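Local coordinates for protein Non-reducing end alpha-L-arabinofuranosidase BoGH43B (Bacteroides ovatus, PDB 5JOZ) that cleaves terminal non-reducing alpha-L-arabinofuranosyl residues from the side branches of xyloglucan, as a family 43 glycoside hydrolase, at residues Cys68-Gly73 with Phe325-Ala330. Residues are numbered along the deposited sequence; the frame is centred on the assembly and turned at random.
Sequences CNASTG and FIRNPA
R327 meets C68 with the outer part of its side chain, from CD to the guanidinium, and nearly everything that passes between C68-G73 and F325-A330 runs through this one arginine. Its CB points toward the other loop. CG stands anti to the carbonyl carbon (chi1 -52°), and from there the chain runs extended to NE, bridging backbones whose CA atoms, on C68 and R327, are 7.8 Å apart. CD passes alongside the cysteine, 4.1 Å from C68 SG, and the sulfur lies 3.8 Å from R327 NE. NE then gives its hydrogen to C68 O at 2.8 Å, and NH2 bonds to the same oxygen at 3.0 Å. This is a side-on grip with both donors on one acceptor: C68 O lies close to the guanidinium plane, so the planar group meets the carbonyl with its edge. The bonds are somewhat bent, with N-H...O angles of 151° for NE and 137° for NH2. NH2 also comes 4.1 Å from A70 CB. The guanidinium is also held from its own C-terminal side: NH1 bonds to D356 O, and NH2 forms a salt bridge with D395. With an alanine here, C68 O would probably lose both donors and D395 this salt bridge, and a gap would open beside C68 SG. N328 adds a second tie, its side-chain amide bonding to N63 O and L65 N. The arrangement belongs to the interdomain interface of a two-domain GH43 enzyme, in which the five-bladed beta-propeller is fastened to a C-terminal concanavalin A-like beta-sandwich.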
loop_
_atom_site.group_PDB
_atom_site.type_symbol
_atom_site.label_atom_id
_atom_site.label_comp_id
_atom_site.label_asym_id
_atom_site.label_seq_id
_atom_site.Cartn_x
_atom_site.Cartn_y
_atom_site.Cartn_z
ATOM N N CYS A 68 11.362 -11.916 4.868
ATOM C CA CYS A 68 11.545 -10.543 4.365
ATOM C C CYS A 68 11.473 -9.529 5.512
ATOM O O CYS A 68 10.745 -9.725 6.493
ATOM C CB CYS A 68 10.525 -10.198 3.256
ATOM S SG CYS A 68 8.923 -9.559 3.815
ATOM N N ASN A 69 12.251 -8.462 5.383
ATOM C CA ASN A 69 12.229 -7.370 6.350
ATOM C C ASN A 69 10.905 -6.634 6.270
ATOM O O ASN A 69 10.293 -6.532 5.194
ATOM C CB ASN A 69 13.385 -6.374 6.117
ATOM C CG ASN A 69 14.731 -6.867 6.661
ATOM O OD1 ASN A 69 14.802 -7.791 7.474
ATOM N ND2 ASN A 69 15.809 -6.221 6.224
ATOM N N ALA A 70 10.459 -6.143 7.424
ATOM C CA ALA A 70 9.296 -5.272 7.488
ATOM C C ALA A 70 9.684 -3.943 6.868
ATOM O O ALA A 70 10.774 -3.426 7.140
ATOM C CB ALA A 70 8.858 -5.064 8.924
ATOM N N SER A 71 8.825 -3.436 5.982
ATOM C CA SER A 71 8.898 -2.064 5.486
ATOM C C SER A 71 9.867 -1.872 4.316
ATOM O O SER A 71 9.635 -0.993 3.496
ATOM C CB SER A 71 9.234 -1.077 6.615
ATOM O OG SER A 71 8.744 0.211 6.311
ATOM N N THR A 72 10.950 -2.658 4.263
ATOM C CA THR A 72 11.922 -2.631 3.160
ATOM C C THR A 72 12.033 -3.960 2.395
ATOM O O THR A 72 12.816 -4.057 1.457
ATOM C CB THR A 72 13.322 -2.232 3.685
ATOM O OG1 THR A 72 13.681 -3.085 4.777
ATOM C CG2 THR A 72 13.338 -0.779 4.159
ATOM N N GLY A 73 11.261 -4.975 2.784
ATOM C CA GLY A 73 11.190 -6.243 2.050
ATOM C C GLY A 73 9.834 -6.432 1.387
ATOM O O GLY A 73 8.890 -5.656 1.620
ATOM N N PHE A 325 -2.647 -9.365 6.070
ATOM C CA PHE A 325 -1.757 -10.177 6.908
ATOM C C PHE A 325 -0.308 -9.733 6.761
ATOM O O PHE A 325 0.041 -9.057 5.795
ATOM C CB PHE A 325 -1.861 -11.643 6.486
ATOM C CG PHE A 325 -3.242 -12.182 6.550
ATOM C CD1 PHE A 325 -4.132 -11.985 5.485
ATOM C CD2 PHE A 325 -3.678 -12.875 7.668
ATOM C CE1 PHE A 325 -5.438 -12.465 5.540
ATOM C CE2 PHE A 325 -4.980 -13.366 7.727
ATOM C CZ PHE A 325 -5.858 -13.155 6.667
ATOM N N ILE A 326 0.525 -10.133 7.718
ATOM C CA ILE A 326 1.976 -9.933 7.659
ATOM C C ILE A 326 2.660 -11.202 7.101
ATOM O O ILE A 326 2.569 -12.275 7.704
ATOM C CB ILE A 326 2.546 -9.601 9.044
ATOM C CG1 ILE A 326 1.886 -8.318 9.599
ATOM C CG2 ILE A 326 4.056 -9.441 8.943
ATOM C CD1 ILE A 326 2.260 -7.954 11.025
ATOM N N ARG A 327 3.331 -11.068 5.951
ATOM C CA ARG A 327 3.983 -12.197 5.240
ATOM C C ARG A 327 2.974 -13.301 4.917
ATOM O O ARG A 327 1.803 -12.982 4.750
ATOM C CB ARG A 327 5.204 -12.683 6.013
ATOM C CG ARG A 327 6.141 -11.533 6.351
ATOM C CD ARG A 327 7.498 -11.999 6.851
ATOM N NE ARG A 327 8.284 -10.856 7.309
ATOM C CZ ARG A 327 8.077 -10.199 8.452
ATOM N NH1 ARG A 327 7.141 -10.598 9.315
ATOM N NH2 ARG A 327 8.832 -9.144 8.757
ATOM N N ASN A 328 3.391 -14.567 4.817
ATOM C CA ASN A 328 2.491 -15.654 4.401
ATOM C C ASN A 328 1.716 -16.298 5.577
ATOM O O ASN A 328 2.293 -17.055 6.359
ATOM C CB ASN A 328 3.286 -16.713 3.650
ATOM C CG ASN A 328 3.944 -16.151 2.400
ATOM O OD1 ASN A 328 5.168 -15.994 2.332
ATOM N ND2 ASN A 328 3.127 -15.812 1.415
ATOM N N PRO A 329 0.404 -15.999 5.703
ATOM C CA PRO A 329 -0.335 -16.496 6.851
ATOM C C PRO A 329 -0.701 -17.983 6.757
ATOM O O PRO A 329 -1.205 -18.433 5.735
ATOM C CB PRO A 329 -1.606 -15.628 6.835
ATOM C CG PRO A 329 -1.830 -15.371 5.393
ATOM C CD PRO A 329 -0.447 -15.145 4.851
ATOM N N ALA A 330 -0.451 -18.733 7.828
ATOM C CA ALA A 330 -0.990 -20.094 7.930
ATOM C C ALA A 330 -2.468 -19.987 8.314
ATOM O O ALA A 330 -2.802 -19.381 9.336
ATOM C CB ALA A 330 -0.222 -20.909 8.956
#